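Uncharacterized protein (Sulfolobus tokodaii, PDB 2PD2) is of unknown function but belongs to the DsrE/DsrF-like family, whose better-known relatives take part in sulfur metabolism, and it assembles as a trimer. Local coordinates at residues V5-F10 with Q15-V20; I21-D26 with A30-V35. One frame throughout, in Å; residues are numbered along the deposited sequence.

Overall arrangement
Both contacts lie inside one beta-alpha-beta unit, strand 2-7, helix 13-26 and strand 31-36, and share the helix. In contact 1, residues 15-20 of the helix pack on strand 2-7; in contact 2, residues 21-26 pack on the next parallel strand, 31-36. Their centres are about 11 Å apart. Contact 1 is deeper, its centre about 7 Å from the centre of the chain against about 10 Å, and all its touching residues are buried; contact 2 includes the partly exposed Y24. Both are wholly apolar across the interface. Backbone hydrogen bonds from V5 to E33 and V35 join the two contacts directly, strand to neighbouring strand, and both contacts also meet the third subunit.

Contact 1 of 2, residues V5-F10 with Q15-V20; sequences VQIKDF and QALRSV
This is a buried, purely apolar helix-on-sheet contact, in which V5 and I7 of strand 2-7 meet A16, L17 and V20 of helix 13-26. It forms the first half of a beta-alpha-beta crossover on one face of the parallel sheet of this DsrE/DsrF-like fold, at strand 2-7, which lies between strands 31-36 and 104-107. The chain leaves the strand, turns through the loop after I7, and comes back along the helix almost antiparallel to the strand, at 168°, with a closest axis separation of 9.8 Å. V5 and I7 both send their side chains toward the helix, as alternate strand residues do, while Q6 between them faces the other side of the sheet and bonds to Y105 and H37.

I7 makes most of the contact. Its CG1 lies anti to the carbonyl carbon (chi1 -56°), and the extended chain beyond carries CD1 out to the helix, where it sits 3.6 Å from CB of A16. That methyl of A16 is also met by the CG2 branch of I7 at 3.9 Å. The same CD1 of I7 touches CD2 of L17 at 4.1 Å, the two side chains meeting roughly at right angles. The CB of L17 starts away from the strand, yet its CD2 methyl swings back to reach I7; elsewhere L17 packs on I53 and L57 of helix 51-59, so it ties a second helix into this layer.

On a flank of the helix, OG of S19 is hydrogen-bonded to Q38 of the third subunit. One turn on from A16, V20 also packs on L57 and turns its CG2 branch to the strand, where it meets CG1 of V5 at 4.0 Å.

Contact 2 of 2, residues I21-D26 with A30-V35; sequences INLYND and AEIEVV
L23 and I32 run past each other in opposite directions, so that each lays the outer part of its side chain alongside the other's. CD2 of L23 is the point of touch: it lies 3.9 Å from CD1 of I32 and 4.0 Å from CG1 of I32, while the branch point CG of L23 stands 4.1 Å from that same CD1. The torsions set this up from both sides. In L23 the first bond turns CG anti to the backbone N (chi1 178°), which carries the fork out from the helix toward the strand. In I32 the longer CG1-CD1 arm, rather than CG2, is the one that reaches back to the helix.

Y24 also meets that arm, and not with its ring. The end of I32 rests against the root of the tyrosine, CD1 of I32 lying 4.1 Å from CA of Y24 and 4.3 Å from CB of Y24, while the side chain of Y24 goes on to pack against K60. I32 CD1 is thus set against two successive residues of the last turns of helix 13-26.

The contact belongs to the second half of the beta-alpha-beta crossover: after D26 the chain turns and enters strand 31-36, next to strand 2-7 in the parallel sheet. A30, just ahead of that strand, points its CB toward the helix, and its CA is 6.4 Å from that of Y24. L23 also packs on V3, and I32 on V5, so the two side chains join the layer between helix and sheet. L23 further touches V92 of the third subunit. D26 forms a salt bridge with R97 of the third subunit, and its OD1 is hydrogen-bonded to the hydroxyl of T89 there.

Contact 1 of 2, residues V5-F10 with Q15-V20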
ATOM      1  N   VAL A   5      -7.884   6.493   4.094  1.00 16.74           N
ATOM      2  CA  VAL A   5      -7.804   5.433   3.099  1.00 12.18           C
ATOM      3  C   VAL A   5      -7.296   5.926   1.747  1.00 14.92           C
ATOM      4  O   VAL A   5      -7.764   6.933   1.226  1.00 16.69           O
ATOM      5  CB  VAL A   5      -9.187   4.801   2.863  1.00 13.17           C
ATOM      6  CG1 VAL A   5      -9.084   3.690   1.812  1.00 13.10           C
ATOM      7  CG2 VAL A   5      -9.749   4.259   4.174  1.00 11.61           C
ATOM      8  N   GLN A   6      -6.352   5.194   1.172  1.00 13.26           N
ATOM      9  CA  GLN A   6      -5.803   5.557  -0.131  1.00 13.95           C
ATOM     10  C   GLN A   6      -6.238   4.571  -1.213  1.00 14.39           C
ATOM     11  O   GLN A   6      -6.243   3.365  -0.990  1.00 14.50           O
ATOM     12  CB  GLN A   6      -4.273   5.567  -0.081  1.00 10.72           C
ATOM     13  CG  GLN A   6      -3.607   5.602  -1.466  1.00  9.30           C
ATOM     14  CD  GLN A   6      -2.158   5.158  -1.418  1.00 16.37           C
ATOM     15  OE1 GLN A   6      -1.816   4.214  -0.703  1.00 13.70           O
ATOM     16  NE2 GLN A   6      -1.302   5.823  -2.188  1.00 14.64           N
ATOM     17  N   ILE A   7      -6.614   5.096  -2.374  1.00 15.47           N
ATOM     18  CA  ILE A   7      -6.982   4.264  -3.520  1.00 17.57           C
ATOM     19  C   ILE A   7      -6.308   4.934  -4.714  1.00 16.75           C
ATOM     20  O   ILE A   7      -6.556   6.109  -4.982  1.00 15.48           O
ATOM     21  CB  ILE A   7      -8.505   4.221  -3.766  1.00 15.14           C
ATOM     22  CG1 ILE A   7      -9.236   3.742  -2.511  1.00 16.00           C
ATOM     23  CG2 ILE A   7      -8.805   3.268  -4.912  1.00 16.63           C
ATOM     24  CD1 ILE A   7     -10.746   3.655  -2.679  1.00 19.72           C
ATOM     25  N   LYS A   8      -5.456   4.199  -5.424  1.00 15.95           N
ATOM     26  CA  LYS A   8      -4.735   4.780  -6.555  1.00 17.03           C
ATOM     27  C   LYS A   8      -4.922   4.074  -7.896  1.00 18.76           C
ATOM     28  O   LYS A   8      -4.705   4.674  -8.949  1.00 18.48           O
ATOM     29  CB  LYS A   8      -3.237   4.838  -6.233  1.00 17.01           C
ATOM     30  CG  LYS A   8      -2.633   3.495  -5.815  1.00 25.44           C
ATOM     31  CD  LYS A   8      -1.112   3.583  -5.635  1.00 27.16           C
ATOM     32  CE  LYS A   8      -0.520   2.305  -5.029  1.00 30.63           C
ATOM     33  NZ  LYS A   8      -0.764   2.177  -3.550  1.00 31.33           N
ATOM     34  N   ASP A   9      -5.322   2.808  -7.862  1.00 17.27           N
ATOM     35  CA  ASP A   9      -5.490   2.040  -9.089  1.00 19.54           C
ATOM     36  C   ASP A   9      -6.949   1.931  -9.512  1.00 20.14           C
ATOM     37  O   ASP A   9      -7.768   1.323  -8.818  1.00 17.98           O
ATOM     38  CB  ASP A   9      -4.883   0.643  -8.910  1.00 23.51           C
ATOM     39  CG  ASP A   9      -3.400   0.692  -8.559  1.00 28.38           C
ATOM     40  OD1 ASP A   9      -2.629   1.308  -9.325  1.00 28.97           O
ATOM     41  OD2 ASP A   9      -3.006   0.117  -7.518  1.00 36.62           O
ATOM     42  N   PHE A  10      -7.271   2.518 -10.660  1.00 15.89           N
ATOM     43  CA  PHE A  10      -8.643   2.486 -11.161  1.00 16.87           C
ATOM     44  C   PHE A  10      -9.213   1.073 -11.287  1.00 19.12           C
ATOM     45  O   PHE A  10     -10.369   0.837 -10.938  1.00 19.31           O
ATOM     46  CB  PHE A  10      -8.740   3.189 -12.523  1.00 16.08           C
ATOM     47  CG  PHE A  10     -10.137   3.224 -13.082  1.00 17.85           C
ATOM     48  CD1 PHE A  10     -11.132   3.957 -12.449  1.00 16.74           C
ATOM     49  CD2 PHE A  10     -10.460   2.507 -14.231  1.00 24.90           C
ATOM     50  CE1 PHE A  10     -12.436   3.982 -12.947  1.00 22.16           C
ATOM     51  CE2 PHE A  10     -11.762   2.522 -14.741  1.00 25.76           C
ATOM     52  CZ  PHE A  10     -12.752   3.261 -14.096  1.00 24.04           C
ATOM     53  N   GLN A  15     -13.154  -3.280  -5.738  1.00 18.56           N
ATOM     54  CA  GLN A  15     -12.770  -4.024  -4.541  1.00 20.61           C
ATOM     55  C   GLN A  15     -12.387  -3.096  -3.395  1.00 17.49           C
ATOM     56  O   GLN A  15     -12.670  -3.389  -2.234  1.00 16.09           O
ATOM     57  CB  GLN A  15     -11.615  -4.983  -4.851  1.00 24.38           C
ATOM     58  CG  GLN A  15     -12.057  -6.219  -5.619  1.00 40.07           C
ATOM     59  CD  GLN A  15     -10.905  -7.142  -5.945  1.00 43.17           C
ATOM     60  OE1 GLN A  15     -10.019  -6.792  -6.724  1.00 51.75           O
ATOM     61  NE2 GLN A  15     -10.906  -8.329  -5.345  1.00 46.69           N
ATOM     62  N   ALA A  16     -11.753  -1.973  -3.722  1.00 15.69           N
ATOM     63  CA  ALA A  16     -11.354  -1.012  -2.701  1.00 15.14           C
ATOM     64  C   ALA A  16     -12.586  -0.448  -2.011  1.00 17.62           C
ATOM     65  O   ALA A  16     -12.638  -0.352  -0.785  1.00 16.91           O
ATOM     66  CB  ALA A  16     -10.543   0.123  -3.327  1.00 16.85           C
ATOM     67  N   LEU A  17     -13.583  -0.066  -2.803  1.00 17.14           N
ATOM     68  CA  LEU A  17     -14.806   0.488  -2.232  1.00 19.96           C
ATOM     69  C   LEU A  17     -15.518  -0.536  -1.350  1.00 21.14           C
ATOM     70  O   LEU A  17     -16.082  -0.177  -0.317  1.00 22.52           O
ATOM     71  CB  LEU A  17     -15.740   0.984  -3.345  1.00 21.81           C
ATOM     72  CG  LEU A  17     -15.170   2.120  -4.206  1.00 19.72           C
ATOM     73  CD1 LEU A  17     -16.217   2.573  -5.213  1.00 25.09           C
ATOM     74  CD2 LEU A  17     -14.761   3.286  -3.322  1.00 18.31           C
ATOM     75  N   ARG A  18     -15.502  -1.807  -1.747  1.00 19.93           N
ATOM     76  CA  ARG A  18     -16.144  -2.818  -0.916  1.00 21.78           C
ATOM     77  C   ARG A  18     -15.364  -2.940   0.384  1.00 17.84           C
ATOM     78  O   ARG A  18     -15.941  -3.158   1.442  1.00 22.07           O
ATOM     79  CB  ARG A  18     -16.198  -4.183  -1.611  1.00 26.86           C
ATOM     80  CG  ARG A  18     -16.737  -5.278  -0.682  1.00 41.16           C
ATOM     81  CD  ARG A  18     -17.013  -6.608  -1.374  1.00 51.67           C
ATOM     82  NE  ARG A  18     -15.848  -7.138  -2.078  1.00 60.18           N
ATOM     83  CZ  ARG A  18     -15.555  -6.866  -3.346  1.00 64.09           C
ATOM     84  NH1 ARG A  18     -16.348  -6.072  -4.053  1.00 65.17           N
ATOM     85  NH2 ARG A  18     -14.469  -7.386  -3.905  1.00 66.28           N
ATOM     86  N   SER A  19     -14.044  -2.796   0.303  1.00 17.12           N
ATOM     87  CA  SER A  19     -13.208  -2.873   1.494  1.00 15.73           C
ATOM     88  C   SER A  19     -13.513  -1.712   2.441  1.00 16.42           C
ATOM     89  O   SER A  19     -13.502  -1.878   3.659  1.00 19.28           O
ATOM     90  CB  SER A  19     -11.730  -2.870   1.106  1.00 12.89           C
ATOM     91  OG  SER A  19     -11.355  -4.113   0.536  1.00 21.15           O
ATOM     92  N   VAL A  20     -13.783  -0.534   1.888  1.00 18.55           N
ATOM     93  CA  VAL A  20     -14.123   0.612   2.726  1.00 14.06           C
ATOM     94  C   VAL A  20     -15.460   0.334   3.417  1.00 17.45           C
ATOM     95  O   VAL A  20     -15.645   0.651   4.594  1.00 17.71           O
ATOM     96  CB  VAL A  20     -14.224   1.908   1.896  1.00 15.44           C
ATOM     97  CG1 VAL A  20     -14.739   3.046   2.771  1.00 15.33           C
ATOM     98  CG2 VAL A  20     -12.845   2.273   1.345  1.00 14.95           C
TER

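Contact 2 of 2, residues I21-D26 with A30-V35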
ATOM      1  N   ILE A  21     -16.395  -0.265   2.686  1.00 15.74           N
ATOM      2  CA  ILE A  21     -17.687  -0.610   3.269  1.00 18.54           C
ATOM      3  C   ILE A  21     -17.429  -1.592   4.419  1.00 18.22           C
ATOM      4  O   ILE A  21     -18.035  -1.489   5.485  1.00 22.15           O
ATOM      5  CB  ILE A  21     -18.614  -1.264   2.218  1.00 17.27           C
ATOM      6  CG1 ILE A  21     -19.069  -0.209   1.207  1.00 20.57           C
ATOM      7  CG2 ILE A  21     -19.829  -1.891   2.897  1.00 21.89           C
ATOM      8  CD1 ILE A  21     -19.883  -0.776   0.054  1.00 27.21           C
ATOM      9  N   ASN A  22     -16.519  -2.538   4.201  1.00 17.67           N
ATOM     10  CA  ASN A  22     -16.183  -3.514   5.237  1.00 20.99           C
ATOM     11  C   ASN A  22     -15.607  -2.811   6.465  1.00 21.68           C
ATOM     12  O   ASN A  22     -15.939  -3.158   7.594  1.00 20.50           O
ATOM     13  CB  ASN A  22     -15.185  -4.559   4.708  1.00 18.44           C
ATOM     14  CG  ASN A  22     -15.829  -5.555   3.740  1.00 25.47           C
ATOM     15  OD1 ASN A  22     -17.051  -5.711   3.716  1.00 22.90           O
ATOM     16  ND2 ASN A  22     -15.002  -6.244   2.951  1.00 19.24           N
ATOM     17  N   LEU A  23     -14.739  -1.827   6.239  1.00 19.33           N
ATOM     18  CA  LEU A  23     -14.135  -1.069   7.332  1.00 20.05           C
ATOM     19  C   LEU A  23     -15.241  -0.411   8.152  1.00 21.60           C
ATOM     20  O   LEU A  23     -15.305  -0.559   9.373  1.00 19.28           O
ATOM     21  CB  LEU A  23     -13.204   0.018   6.778  1.00 18.51           C
ATOM     22  CG  LEU A  23     -12.531   0.918   7.819  1.00 20.40           C
ATOM     23  CD1 LEU A  23     -11.658   0.066   8.726  1.00 22.94           C
ATOM     24  CD2 LEU A  23     -11.693   1.986   7.131  1.00 18.35           C
ATOM     25  N   TYR A  24     -16.103   0.326   7.458  1.00 22.17           N
ATOM     26  CA  TYR A  24     -17.229   1.019   8.082  1.00 20.97           C
ATOM     27  C   TYR A  24     -18.050   0.075   8.958  1.00 21.20           C
ATOM     28  O   TYR A  24     -18.373   0.393  10.104  1.00 19.78           O
ATOM     29  CB  TYR A  24     -18.132   1.612   6.998  1.00 19.55           C
ATOM     30  CG  TYR A  24     -19.409   2.231   7.524  1.00 23.07           C
ATOM     31  CD1 TYR A  24     -19.431   3.545   7.990  1.00 22.61           C
ATOM     32  CD2 TYR A  24     -20.597   1.498   7.556  1.00 23.31           C
ATOM     33  CE1 TYR A  24     -20.603   4.117   8.473  1.00 22.77           C
ATOM     34  CE2 TYR A  24     -21.773   2.058   8.037  1.00 26.72           C
ATOM     35  CZ  TYR A  24     -21.769   3.367   8.494  1.00 25.25           C
ATOM     36  OH  TYR A  24     -22.930   3.919   8.975  1.00 25.99           O
ATOM     37  N   ASN A  25     -18.393  -1.085   8.412  1.00 21.57           N
ATOM     38  CA  ASN A  25     -19.184  -2.059   9.159  1.00 22.82           C
ATOM     39  C   ASN A  25     -18.444  -2.695  10.326  1.00 24.58           C
ATOM     40  O   ASN A  25     -19.072  -3.150  11.283  1.00 22.65           O
ATOM     41  CB  ASN A  25     -19.676  -3.181   8.238  1.00 21.98           C
ATOM     42  CG  ASN A  25     -20.745  -2.716   7.276  1.00 27.13           C
ATOM     43  OD1 ASN A  25     -21.581  -1.884   7.621  1.00 28.04           O
ATOM     44  ND2 ASN A  25     -20.738  -3.269   6.069  1.00 25.89           N
ATOM     45  N   ASP A  26     -17.115  -2.715  10.261  1.00 19.87           N
ATOM     46  CA  ASP A  26     -16.332  -3.362  11.304  1.00 22.60           C
ATOM     47  C   ASP A  26     -15.855  -2.490  12.456  1.00 24.45           C
ATOM     48  O   ASP A  26     -15.694  -2.979  13.574  1.00 27.33           O
ATOM     49  CB  ASP A  26     -15.128  -4.065  10.674  1.00 23.26           C
ATOM     50  CG  ASP A  26     -14.511  -5.096  11.599  1.00 30.75           C
ATOM     51  OD1 ASP A  26     -15.232  -6.037  11.993  1.00 34.77           O
ATOM     52  OD2 ASP A  26     -13.315  -4.968  11.935  1.00 33.06           O
ATOM     53  N   ALA A  30     -16.199   4.746  13.229  1.00 24.97           N
ATOM     54  CA  ALA A  30     -14.986   5.046  12.485  1.00 25.58           C
ATOM     55  C   ALA A  30     -15.149   6.408  11.812  1.00 25.22           C
ATOM     56  O   ALA A  30     -16.245   6.765  11.380  1.00 22.77           O
ATOM     57  CB  ALA A  30     -14.738   3.973  11.429  1.00 23.77           C
ATOM     58  N   GLU A  31     -14.060   7.169  11.750  1.00 22.75           N
ATOM     59  CA  GLU A  31     -14.059   8.469  11.092  1.00 21.42           C
ATOM     60  C   GLU A  31     -13.176   8.207   9.878  1.00 19.94           C
ATOM     61  O   GLU A  31     -11.952   8.136   9.989  1.00 16.31           O
ATOM     62  CB  GLU A  31     -13.433   9.522  11.996  1.00 21.43           C
ATOM     63  CG  GLU A  31     -13.914  10.924  11.726  1.00 28.11           C
ATOM     64  CD  GLU A  31     -13.270  11.936  12.646  1.00 23.80           C
ATOM     65  OE1 GLU A  31     -13.099  11.626  13.847  1.00 26.10           O
ATOM     66  OE2 GLU A  31     -12.941  13.037  12.168  1.00 26.37           O
ATOM     67  N   ILE A  32     -13.803   8.065   8.717  1.00 19.40           N
ATOM     68  CA  ILE A  32     -13.077   7.720   7.506  1.00 16.84           C
ATOM     69  C   ILE A  32     -12.994   8.783   6.421  1.00 17.82           C
ATOM     70  O   ILE A  32     -13.984   9.431   6.096  1.00 15.29           O
ATOM     71  CB  ILE A  32     -13.707   6.451   6.870  1.00 19.17           C
ATOM     72  CG1 ILE A  32     -13.787   5.329   7.911  1.00 16.01           C
ATOM     73  CG2 ILE A  32     -12.892   5.997   5.659  1.00 19.09           C
ATOM     74  CD1 ILE A  32     -14.824   4.266   7.560  1.00 16.65           C
ATOM     75  N   GLU A  33     -11.794   8.935   5.861  1.00 17.23           N
ATOM     76  CA  GLU A  33     -11.546   9.853   4.756  1.00 17.03           C
ATOM     77  C   GLU A  33     -10.893   9.022   3.658  1.00 17.11           C
ATOM     78  O   GLU A  33      -9.872   8.374   3.881  1.00 18.50           O
ATOM     79  CB  GLU A  33     -10.587  10.986   5.134  1.00 17.79           C
ATOM     80  CG  GLU A  33     -10.253  11.863   3.923  1.00 15.57           C
ATOM     81  CD  GLU A  33      -9.278  12.989   4.235  1.00 18.15           C
ATOM     82  OE1 GLU A  33      -9.308  13.518   5.362  1.00 15.56           O
ATOM     83  OE2 GLU A  33      -8.495  13.361   3.339  1.00 20.59           O
ATOM     84  N   VAL A  34     -11.486   9.029   2.477  1.00 15.30           N
ATOM     85  CA  VAL A  34     -10.936   8.264   1.373  1.00 15.97           C
ATOM     86  C   VAL A  34     -10.339   9.208   0.347  1.00 15.34           C
ATOM     87  O   VAL A  34     -11.030  10.078  -0.187  1.00 16.39           O
ATOM     88  CB  VAL A  34     -12.011   7.409   0.685  1.00 18.01           C
ATOM     89  CG1 VAL A  34     -11.361   6.535  -0.383  1.00 14.93           C
ATOM     90  CG2 VAL A  34     -12.736   6.549   1.717  1.00 17.34           C
ATOM     91  N   VAL A  35      -9.055   9.026   0.073  1.00 14.98           N
ATOM     92  CA  VAL A  35      -8.340   9.854  -0.894  1.00 13.37           C
ATOM     93  C   VAL A  35      -8.049   9.075  -2.179  1.00 17.79           C
ATOM     94  O   VAL A  35      -7.315   8.082  -2.159  1.00 14.53           O
ATOM     95  CB  VAL A  35      -6.990  10.332  -0.315  1.00 15.09           C
ATOM     96  CG1 VAL A  35      -6.211  11.122  -1.377  1.00 14.90           C
ATOM     97  CG2 VAL A  35      -7.226  11.176   0.931  1.00 14.52           C
TER